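Local coordinates for protein inactive Zymogen C11 Protease (Parabacteroides distasonis, PDB 6MZO) that is caught as the inactive zymogen of a clostripain-like C11 protease, which once activated probably cleaves peptide bonds as a cysteine peptidase, at residues N23-Y28 with V112-G117; I52-Q57 with Q62-K67; N191-Q196 with V210-K215. All coordinates share one frame; numbering follows the deposited sequence.

Contact 1: N23-Y28 with V112-G117; sequences NSLSGY and VLWSHG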
loop_
_atom_site.group_PDB
_atom_site.type_symbol
_atom_site.label_atom_id
_atom_site.label_comp_id
_atom_site.label_asym_id
_atom_site.label_seq_id
_atom_site.Cartn_x
_atom_site.Cartn_y
_atom_site.Cartn_z
ATOM N N ASN A 23 9.314 14.296 -8.822
ATOM C CA ASN A 23 10.547 14.064 -8.090
ATOM C C ASN A 23 11.550 13.308 -8.955
ATOM O O ASN A 23 11.437 13.287 -10.188
ATOM C CB ASN A 23 10.271 13.303 -6.784
ATOM C CG ASN A 23 9.346 12.111 -6.981
ATOM O OD1 ASN A 23 9.709 11.128 -7.625
ATOM N ND2 ASN A 23 8.148 12.189 -6.417
ATOM N N SER A 24 12.523 12.679 -8.299
ATOM C CA SER A 24 13.572 11.938 -8.996
ATOM C C SER A 24 13.031 10.721 -9.754
ATOM O O SER A 24 13.779 10.075 -10.487
ATOM C CB SER A 24 14.661 11.486 -8.006
ATOM O OG SER A 24 14.126 10.659 -6.984
ATOM N N LEU A 25 11.745 10.420 -9.578
ATOM C CA LEU A 25 11.177 9.172 -10.080
ATOM C C LEU A 25 10.168 9.356 -11.220
ATOM O O LEU A 25 9.400 8.444 -11.540
ATOM C CB LEU A 25 10.501 8.397 -8.932
ATOM C CG LEU A 25 11.277 8.068 -7.658
ATOM C CD1 LEU A 25 10.383 7.312 -6.665
ATOM C CD2 LEU A 25 12.530 7.270 -7.941
ATOM N N SER A 26 10.146 10.537 -11.830
ATOM C CA SER A 26 9.217 10.838 -12.922
ATOM C C SER A 26 9.293 9.860 -14.136
ATOM O O SER A 26 8.284 9.588 -14.838
ATOM C CB SER A 26 9.488 12.275 -13.395
ATOM O OG SER A 26 8.433 12.692 -14.221
ATOM N N GLY A 27 10.522 9.392 -14.418
ATOM C CA GLY A 27 10.748 8.369 -15.432
ATOM C C GLY A 27 9.929 7.123 -15.192
ATOM O O GLY A 27 9.433 6.446 -16.113
ATOM N N TYR A 28 9.817 6.781 -13.921
ATOM C CA TYR A 28 9.035 5.615 -13.552
ATOM C C TYR A 28 7.523 5.798 -13.800
ATOM O O TYR A 28 6.793 4.848 -14.070
ATOM C CB TYR A 28 9.261 5.259 -12.099
ATOM C CG TYR A 28 10.614 4.642 -11.908
ATOM C CD1 TYR A 28 10.981 3.514 -12.629
ATOM C CD2 TYR A 28 11.533 5.199 -11.060
ATOM C CE1 TYR A 28 12.245 2.944 -12.493
ATOM C CE2 TYR A 28 12.801 4.630 -10.908
ATOM C CZ TYR A 28 13.140 3.501 -11.630
ATOM O OH TYR A 28 14.400 2.955 -11.479
ATOM N N VAL A 112 -5.763 3.309 -7.001
ATOM C CA VAL A 112 -4.315 2.899 -7.034
ATOM C C VAL A 112 -3.548 4.157 -6.662
ATOM O O VAL A 112 -3.738 5.213 -7.290
ATOM C CB VAL A 112 -3.885 2.469 -8.382
ATOM C CG1 VAL A 112 -2.398 2.120 -8.380
ATOM C CG2 VAL A 112 -4.759 1.260 -8.847
ATOM N N LEU A 113 -2.733 4.068 -5.605
ATOM C CA LEU A 113 -1.943 5.258 -5.159
ATOM C C LEU A 113 -0.523 4.888 -5.352
ATOM O O LEU A 113 -0.058 3.857 -4.799
ATOM C CB LEU A 113 -2.186 5.564 -3.703
ATOM C CG LEU A 113 -3.579 5.967 -3.325
ATOM C CD1 LEU A 113 -3.603 6.268 -1.769
ATOM C CD2 LEU A 113 -3.946 7.149 -4.161
ATOM N N TRP A 114 0.157 5.601 -6.206
ATOM C CA TRP A 114 1.528 5.299 -6.512
ATOM C C TRP A 114 2.409 6.346 -5.852
ATOM O O TRP A 114 2.220 7.566 -6.099
ATOM C CB TRP A 114 1.756 5.354 -8.036
ATOM C CG TRP A 114 3.107 4.894 -8.519
ATOM C CD1 TRP A 114 3.434 3.648 -8.998
ATOM C CD2 TRP A 114 4.301 5.677 -8.610
ATOM N NE1 TRP A 114 4.749 3.619 -9.354
ATOM C CE2 TRP A 114 5.302 4.842 -9.122
ATOM C CE3 TRP A 114 4.609 6.978 -8.278
ATOM C CZ2 TRP A 114 6.597 5.285 -9.319
ATOM C CZ3 TRP A 114 5.909 7.431 -8.486
ATOM C CH2 TRP A 114 6.871 6.580 -8.997
ATOM N N SER A 115 3.356 5.867 -5.064
ATOM C CA SER A 115 4.211 6.821 -4.324
ATOM C C SER A 115 5.384 6.005 -3.849
ATOM O O SER A 115 5.234 5.259 -2.899
ATOM C CB SER A 115 3.444 7.403 -3.136
ATOM O OG SER A 115 4.204 8.410 -2.442
ATOM N N HIS A 116 6.521 6.087 -4.507
ATOM C CA HIS A 116 7.704 5.417 -3.982
ATOM C C HIS A 116 8.618 6.356 -3.167
ATOM O O HIS A 116 9.085 7.371 -3.661
ATOM C CB HIS A 116 8.450 4.757 -5.126
ATOM C CG HIS A 116 7.665 3.666 -5.784
ATOM N ND1 HIS A 116 8.233 2.742 -6.633
ATOM C CD2 HIS A 116 6.345 3.364 -5.725
ATOM C CE1 HIS A 116 7.297 1.910 -7.063
ATOM N NE2 HIS A 116 6.147 2.256 -6.511
ATOM N N GLY A 117 8.838 5.974 -1.909
ATOM C CA GLY A 117 9.457 6.794 -0.880
ATOM C C GLY A 117 9.471 5.996 0.413
ATOM O O GLY A 117 9.807 4.811 0.401
#

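Contact 2: I52-Q57 with Q62-K67; sequences IYTDKQ and QLFQLK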
loop_
_atom_site.group_PDB
_atom_site.type_symbol
_atom_site.label_atom_id
_atom_site.label_comp_id
_atom_site.label_asym_id
_atom_site.label_seq_id
_atom_site.Cartn_x
_atom_site.Cartn_y
_atom_site.Cartn_z
ATOM N N ILE A 52 -6.561 8.622 -14.818
ATOM C CA ILE A 52 -5.157 8.747 -14.326
ATOM C C ILE A 52 -4.889 10.173 -13.940
ATOM O O ILE A 52 -5.297 11.111 -14.677
ATOM C CB ILE A 52 -4.133 8.407 -15.430
ATOM C CG1 ILE A 52 -4.544 7.179 -16.226
ATOM C CG2 ILE A 52 -2.711 8.251 -14.876
ATOM C CD1 ILE A 52 -4.491 5.838 -15.443
ATOM N N TYR A 53 -4.176 10.364 -12.836
ATOM C CA TYR A 53 -3.705 11.700 -12.446
ATOM C C TYR A 53 -2.216 11.609 -12.414
ATOM O O TYR A 53 -1.647 10.643 -11.783
ATOM C CB TYR A 53 -4.231 12.104 -11.077
ATOM C CG TYR A 53 -3.634 13.386 -10.550
ATOM C CD1 TYR A 53 -4.225 14.620 -10.840
ATOM C CD2 TYR A 53 -2.503 13.360 -9.709
ATOM C CE1 TYR A 53 -3.677 15.809 -10.349
ATOM C CE2 TYR A 53 -1.938 14.539 -9.251
ATOM C CZ TYR A 53 -2.544 15.742 -9.560
ATOM O OH TYR A 53 -1.990 16.879 -9.022
ATOM N N THR A 54 -1.560 12.540 -13.084
ATOM C CA THR A 54 -0.113 12.616 -12.963
ATOM C C THR A 54 0.338 14.010 -12.614
ATOM O O THR A 54 -0.347 15.017 -12.927
ATOM C CB THR A 54 0.615 12.212 -14.258
ATOM O OG1 THR A 54 0.288 13.156 -15.295
ATOM C CG2 THR A 54 0.252 10.790 -14.733
ATOM N N ASP A 55 1.540 14.089 -12.023
ATOM C CA ASP A 55 2.197 15.383 -11.728
ATOM C C ASP A 55 3.690 15.256 -12.019
ATOM O O ASP A 55 4.532 15.325 -11.134
ATOM C CB ASP A 55 1.930 15.777 -10.275
ATOM C CG ASP A 55 2.620 17.083 -9.866
ATOM O OD1 ASP A 55 2.753 18.020 -10.682
ATOM O OD2 ASP A 55 3.009 17.153 -8.699
ATOM N N LYS A 56 4.047 15.095 -13.274
ATOM C CA LYS A 56 5.432 14.824 -13.580
ATOM C C LYS A 56 6.252 16.098 -13.541
ATOM O O LYS A 56 5.754 17.210 -13.786
ATOM C CB LYS A 56 5.561 14.188 -14.956
ATOM C CG LYS A 56 4.934 12.781 -15.028
ATOM C CD LYS A 56 5.458 12.002 -16.213
ATOM C CE LYS A 56 4.620 12.235 -17.458
ATOM N NZ LYS A 56 5.072 11.388 -18.609
ATOM N N GLN A 57 7.530 15.922 -13.266
ATOM C CA GLN A 57 8.415 17.065 -13.319
ATOM C C GLN A 57 8.485 17.580 -14.764
ATOM O O GLN A 57 8.470 16.796 -15.723
ATOM C CB GLN A 57 9.769 16.699 -12.783
ATOM C CG GLN A 57 10.514 15.669 -13.574
ATOM C CD GLN A 57 11.952 15.585 -13.094
ATOM O OE1 GLN A 57 12.367 16.380 -12.255
ATOM N NE2 GLN A 57 12.711 14.623 -13.614
ATOM N N GLN A 62 -2.226 16.767 -14.278
ATOM C CA GLN A 62 -3.346 16.579 -15.194
ATOM C C GLN A 62 -4.123 15.330 -14.853
ATOM O O GLN A 62 -3.533 14.344 -14.367
ATOM C CB GLN A 62 -2.855 16.518 -16.618
ATOM C CG GLN A 62 -1.691 15.666 -16.874
ATOM C CD GLN A 62 -1.351 15.614 -18.360
ATOM O OE1 GLN A 62 -1.665 16.530 -19.114
ATOM N NE2 GLN A 62 -0.733 14.515 -18.789
ATOM N N LEU A 63 -5.440 15.405 -15.099
ATOM C CA LEU A 63 -6.347 14.272 -14.947
ATOM C C LEU A 63 -6.781 13.865 -16.343
ATOM O O LEU A 63 -7.255 14.726 -17.113
ATOM C CB LEU A 63 -7.544 14.684 -14.065
ATOM C CG LEU A 63 -8.654 13.667 -13.867
ATOM C CD1 LEU A 63 -8.117 12.484 -13.071
ATOM C CD2 LEU A 63 -9.809 14.353 -13.125
ATOM N N PHE A 64 -6.608 12.583 -16.705
ATOM C CA PHE A 64 -6.989 12.187 -18.069
ATOM C C PHE A 64 -7.581 10.791 -18.025
ATOM O O PHE A 64 -7.303 9.998 -17.144
ATOM C CB PHE A 64 -5.806 12.239 -19.059
ATOM C CG PHE A 64 -4.529 11.477 -18.598
ATOM C CD1 PHE A 64 -3.597 12.124 -17.806
ATOM C CD2 PHE A 64 -4.294 10.169 -19.037
ATOM C CE1 PHE A 64 -2.391 11.474 -17.403
ATOM C CE2 PHE A 64 -3.111 9.488 -18.656
ATOM C CZ PHE A 64 -2.157 10.155 -17.850
ATOM N N GLN A 65 -8.405 10.508 -19.002
ATOM C CA GLN A 65 -9.001 9.195 -19.181
ATOM C C GLN A 65 -8.181 8.435 -20.224
ATOM O O GLN A 65 -7.634 9.012 -21.216
ATOM C CB GLN A 65 -10.476 9.385 -19.612
ATOM C CG GLN A 65 -11.115 7.996 -19.917
ATOM C CD GLN A 65 -12.603 8.113 -20.291
ATOM O OE1 GLN A 65 -13.102 9.193 -20.740
ATOM N NE2 GLN A 65 -13.322 7.004 -20.113
ATOM N N LEU A 66 -8.074 7.124 -20.027
ATOM C CA LEU A 66 -7.516 6.271 -21.065
ATOM C C LEU A 66 -8.620 5.355 -21.462
ATOM O O LEU A 66 -9.207 4.708 -20.582
ATOM C CB LEU A 66 -6.371 5.422 -20.562
ATOM C CG LEU A 66 -5.126 6.216 -20.236
ATOM C CD1 LEU A 66 -4.019 5.275 -19.657
ATOM C CD2 LEU A 66 -4.568 6.984 -21.481
ATOM N N LYS A 67 -8.896 5.247 -22.737
ATOM C CA LYS A 67 -9.912 4.325 -23.153
ATOM C C LYS A 67 -9.530 3.623 -24.440
ATOM O O LYS A 67 -8.632 4.022 -25.097
ATOM C CB LYS A 67 -11.239 5.027 -23.289
ATOM C CG LYS A 67 -11.268 5.965 -24.450
ATOM C CD LYS A 67 -12.487 6.863 -24.432
ATOM C CE LYS A 67 -13.759 6.113 -24.178
ATOM N NZ LYS A 67 -14.938 7.006 -24.227
HETATM O O HOH W 1 1.010 12.672 -17.899
#

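Contact 3: N191-Q196 with V210-K215; sequences NGFPYQ and VGIATK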
loop_
_atom_site.group_PDB
_atom_site.type_symbol
_atom_site.label_atom_id
_atom_site.label_comp_id
_atom_site.label_asym_id
_atom_site.label_seq_id
_atom_site.Cartn_x
_atom_site.Cartn_y
_atom_site.Cartn_z
ATOM N N ASN A 191 9.617 0.203 -11.452
ATOM C CA ASN A 191 8.337 0.661 -11.921
ATOM C C ASN A 191 7.294 0.502 -10.822
ATOM O O ASN A 191 6.528 1.435 -10.551
ATOM C CB ASN A 191 7.927 -0.099 -13.177
ATOM C CG ASN A 191 8.444 -1.516 -13.179
ATOM O OD1 ASN A 191 9.325 -1.864 -12.389
ATOM N ND2 ASN A 191 7.916 -2.339 -14.076
ATOM N N GLY A 192 7.296 -0.637 -10.138
ATOM C CA GLY A 192 6.148 -0.898 -9.297
ATOM C C GLY A 192 5.324 -2.106 -9.802
ATOM O O GLY A 192 5.934 -3.113 -10.220
ATOM N N PHE A 193 3.988 -2.026 -9.700
ATOM C CA PHE A 193 3.142 -3.155 -10.077
ATOM C C PHE A 193 3.184 -3.438 -11.588
ATOM O O PHE A 193 3.508 -2.557 -12.413
ATOM C CB PHE A 193 1.676 -2.942 -9.646
ATOM C CG PHE A 193 1.390 -3.352 -8.257
ATOM C CD1 PHE A 193 2.022 -2.737 -7.208
ATOM C CD2 PHE A 193 0.465 -4.396 -8.021
ATOM C CE1 PHE A 193 1.703 -3.138 -5.852
ATOM C CE2 PHE A 193 0.176 -4.808 -6.720
ATOM C CZ PHE A 193 0.769 -4.155 -5.639
ATOM N N PRO A 194 2.859 -4.681 -11.976
ATOM C CA PRO A 194 2.895 -5.047 -13.407
ATOM C C PRO A 194 1.576 -4.657 -14.054
ATOM O O PRO A 194 0.680 -5.491 -14.288
ATOM C CB PRO A 194 3.097 -6.568 -13.358
ATOM C CG PRO A 194 2.343 -7.000 -12.081
ATOM C CD PRO A 194 2.762 -5.862 -11.082
ATOM N N TYR A 195 1.428 -3.351 -14.267
ATOM C CA TYR A 195 0.133 -2.878 -14.759
ATOM C C TYR A 195 -0.187 -3.575 -16.039
ATOM O O TYR A 195 -1.378 -3.758 -16.382
ATOM C CB TYR A 195 0.120 -1.319 -14.956
ATOM C CG TYR A 195 0.209 -0.653 -13.594
ATOM C CD1 TYR A 195 -0.913 -0.642 -12.767
ATOM C CD2 TYR A 195 1.410 -0.201 -13.091
ATOM C CE1 TYR A 195 -0.856 -0.095 -11.468
ATOM C CE2 TYR A 195 1.497 0.350 -11.779
ATOM C CZ TYR A 195 0.342 0.366 -10.978
ATOM O OH TYR A 195 0.421 0.841 -9.716
ATOM N N GLN A 196 0.837 -3.992 -16.809
ATOM C CA GLN A 196 0.492 -4.569 -18.119
ATOM C C GLN A 196 -0.223 -5.926 -18.028
ATOM O O GLN A 196 -0.750 -6.398 -19.074
ATOM C CB GLN A 196 1.785 -4.705 -18.946
ATOM C CG GLN A 196 2.744 -5.823 -18.445
ATOM C CD GLN A 196 3.569 -5.488 -17.210
ATOM O OE1 GLN A 196 3.552 -4.390 -16.636
ATOM N NE2 GLN A 196 4.363 -6.496 -16.785
ATOM N N VAL A 210 -7.269 -11.032 -5.535
ATOM C CA VAL A 210 -6.298 -12.090 -5.454
ATOM C C VAL A 210 -5.546 -12.231 -6.797
ATOM O O VAL A 210 -4.357 -12.405 -6.784
ATOM C CB VAL A 210 -6.961 -13.447 -5.000
ATOM C CG1 VAL A 210 -5.975 -14.602 -5.045
ATOM C CG2 VAL A 210 -7.555 -13.229 -3.577
ATOM N N GLY A 211 -6.243 -12.082 -7.947
ATOM C CA GLY A 211 -5.594 -12.047 -9.247
ATOM C C GLY A 211 -4.517 -11.000 -9.315
ATOM O O GLY A 211 -3.435 -11.258 -9.809
ATOM N N ILE A 212 -4.844 -9.791 -8.863
ATOM C CA ILE A 212 -3.861 -8.722 -8.928
ATOM C C ILE A 212 -2.570 -9.058 -8.171
ATOM O O ILE A 212 -1.485 -8.913 -8.723
ATOM C CB ILE A 212 -4.466 -7.409 -8.385
ATOM C CG1 ILE A 212 -5.547 -6.899 -9.346
ATOM C CG2 ILE A 212 -3.352 -6.338 -8.176
ATOM C CD1 ILE A 212 -6.422 -5.788 -8.698
ATOM N N ALA A 213 -2.745 -9.619 -6.966
ATOM C CA ALA A 213 -1.557 -9.971 -6.171
ATOM C C ALA A 213 -0.799 -11.163 -6.757
ATOM O O ALA A 213 0.436 -11.182 -6.768
ATOM C CB ALA A 213 -2.001 -10.232 -4.768
ATOM N N THR A 214 -1.545 -12.124 -7.298
ATOM C CA THR A 214 -0.888 -13.283 -7.941
ATOM C C THR A 214 -0.081 -12.856 -9.174
ATOM O O THR A 214 1.009 -13.396 -9.428
ATOM C CB THR A 214 -1.853 -14.429 -8.316
ATOM O OG1 THR A 214 -2.727 -14.014 -9.378
ATOM C CG2 THR A 214 -2.666 -14.812 -7.124
ATOM N N LYS A 215 -0.566 -11.849 -9.906
ATOM C CA LYS A 215 0.182 -11.332 -11.024
ATOM C C LYS A 215 1.434 -10.599 -10.623
ATOM O O LYS A 215 2.439 -10.690 -11.310
ATOM C CB LYS A 215 -0.715 -10.396 -11.841
ATOM C CG LYS A 215 -1.412 -11.134 -13.011
ATOM C CD LYS A 215 -2.524 -12.141 -12.615
ATOM C CE LYS A 215 -3.351 -12.691 -13.882
ATOM N NZ LYS A 215 -3.838 -11.506 -14.622
#

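Contact 1: N23-Y28 with V112-G117
The end of strand 109-115, a strand of the mixed central sheet of an alpha/beta fold, where Trp114 and His116 project, is met by the turn that leads into helix 26-43, represented here by Leu25 and Tyr28. The sequence Ser-His-Gly at this strand end is consistent with the His-Gly signature of clan CD peptidases. The side chains meet through carbon atoms, with two backbone carbonyls also in touch. The six-membered part of the Trp114 indole reaches toward the turn, with CG anti to the backbone N (chi1 -173°). Its CZ2 lies 3.9 Å from Tyr28 CB, which approaches the ring obliquely, and Trp114 CH2 is 4.1 Å from Leu25 CB. One branch of Leu25 does the rest: CD1 comes within 3.6 Å of His116 CB and 3.3 Å of His116 O, the two side chains crossing at about a right angle. The phenol of Tyr28 leads off elsewhere, with Leu25 CB against its edge and in its plane. Behind this front, the imidazole lies over the indole, His116 CD2 standing 3.8 Å above one face of the Trp114 ring and displaced toward its rim. The turn itself is type I, from Asn23 to Ser26, and holds an Asx turn in which Leu25 N donates to Asn23 OD1 at 2.9 Å, although Asn23 is poorly ordered. Outside the two segments, Trp114 NE1 donates to Asn191 O and His116 NE2 is hydrogen-bonded to Asp161 OD1. Trp114 is further packed by Phe19, by Val29 and Asn32 of helix 26-43, and by Asp161 on strand 155-162.

Contact 2: I52-Q57 with Q62-K67
Ile52 lies across one face of the Phe64 ring in a CH-pi contact, its CB 3.8 Å from the ring centroid and 22° off the normal. CG1 and CG2 of the same isoleucine flank that carbon over CE2 and CZ, so three aliphatic atoms press on the outer half of the ring. Phe64 can lean over Ile52 on the neighbouring strand because its CG stands between the backbone N and the carbonyl carbon (chi1 52°). Thr54 touches the ring differently: OG1 sits at the edge, near the ring plane, 3.8 Å from Phe64 CE1, and its CG2 methyl touches the same carbon. Without the ring, as with an alanine here, Ile52 and the Thr54 methyl would probably lose their shared partner and a gap would open on this side of the sheet. Beyond Thr54, a water donates to Thr54 OG1 at 2.7 Å and accepts from Gln62 NE2 at 2.7 Å, tying two side chains that lie alongside each other. The backbones form an antiparallel beta hairpin of strands 49-54 and 62-69. Its hydrogen-bonded pairs here are Ile52 with Phe64 and Thr54 with Gln62, each bonded in both directions, with Ile52 N reaching Phe64 O at 2.8 Å. Tyr53 and Leu63, the non-hydrogen-bonded pair between them, project to the opposite face, where Ile96 and Val100 of helix 90-103 pack. Tyr53 is fixed further by stacking on Tyr18 and by a hydrogen bond between its hydroxyl group and Gln85. On the Phe64 side, Leu33 of helix 26-43 touches both Ile52 and Phe64.

Contact 3: N191-Q196 with V210-K215
With chi1 at -69°, Ile212 holds its CG2 methyl anti to the backbone N and sends it toward Phe193, whose ring is swung to meet it by a chi1 of -85°. Ile212 CG2 comes to 4.1 Å from Phe193 CE2, approaching the ring obliquely, and the two side chains cross at about a right angle. Beside them the pyrrolidine of Pro194 leans on the helix backbone, its CG 3.8 Å from Lys215 O. Pro194 is also the centre of an inverse gamma turn, closed by a weak bond from Tyr195 N to Phe193 O. Within the helix, Gly211 O is gripped twice, by Lys215 N and by Thr214 OG1 at 2.9 Å, both reaching it from the same face of its carbonyl plane. The Lys215 chain leads away from Pro194 to a salt bridge with Asp201 of helix 195-203. Phe193 also meets the ring of Phe216, and its backbone N donates to Asp161 OD2. The arrangement belongs to the two-helix connection between the neighbouring antiparallel strands 178-183 and 226-231 of the sheet, in which the loop opening helix 195-203 is packed against the following helix 209-220.

Contact 1 spans a long loop of the chain, within which contact 2 forms; contact 3 follows. Contacts 1 and 2 have centres about 13 Å apart and share helix 26-43, which starts in the turn of contact 1 and packs on the hairpin of contact 2. Contact 3 is centred about 16 Å from contact 1 and joined to it through Trp114 and Asn191. Contacts 2 and 3, with centres about 20 Å apart, do not touch. Together they run from the hairpin side of the nine-stranded sheet to helices 195-203 and 209-220. The strand end bearing His116 is thus flanked by the turn before helix 26-43 and the loop before helix 195-203, consistent with the active-site end of a clan CD peptidase.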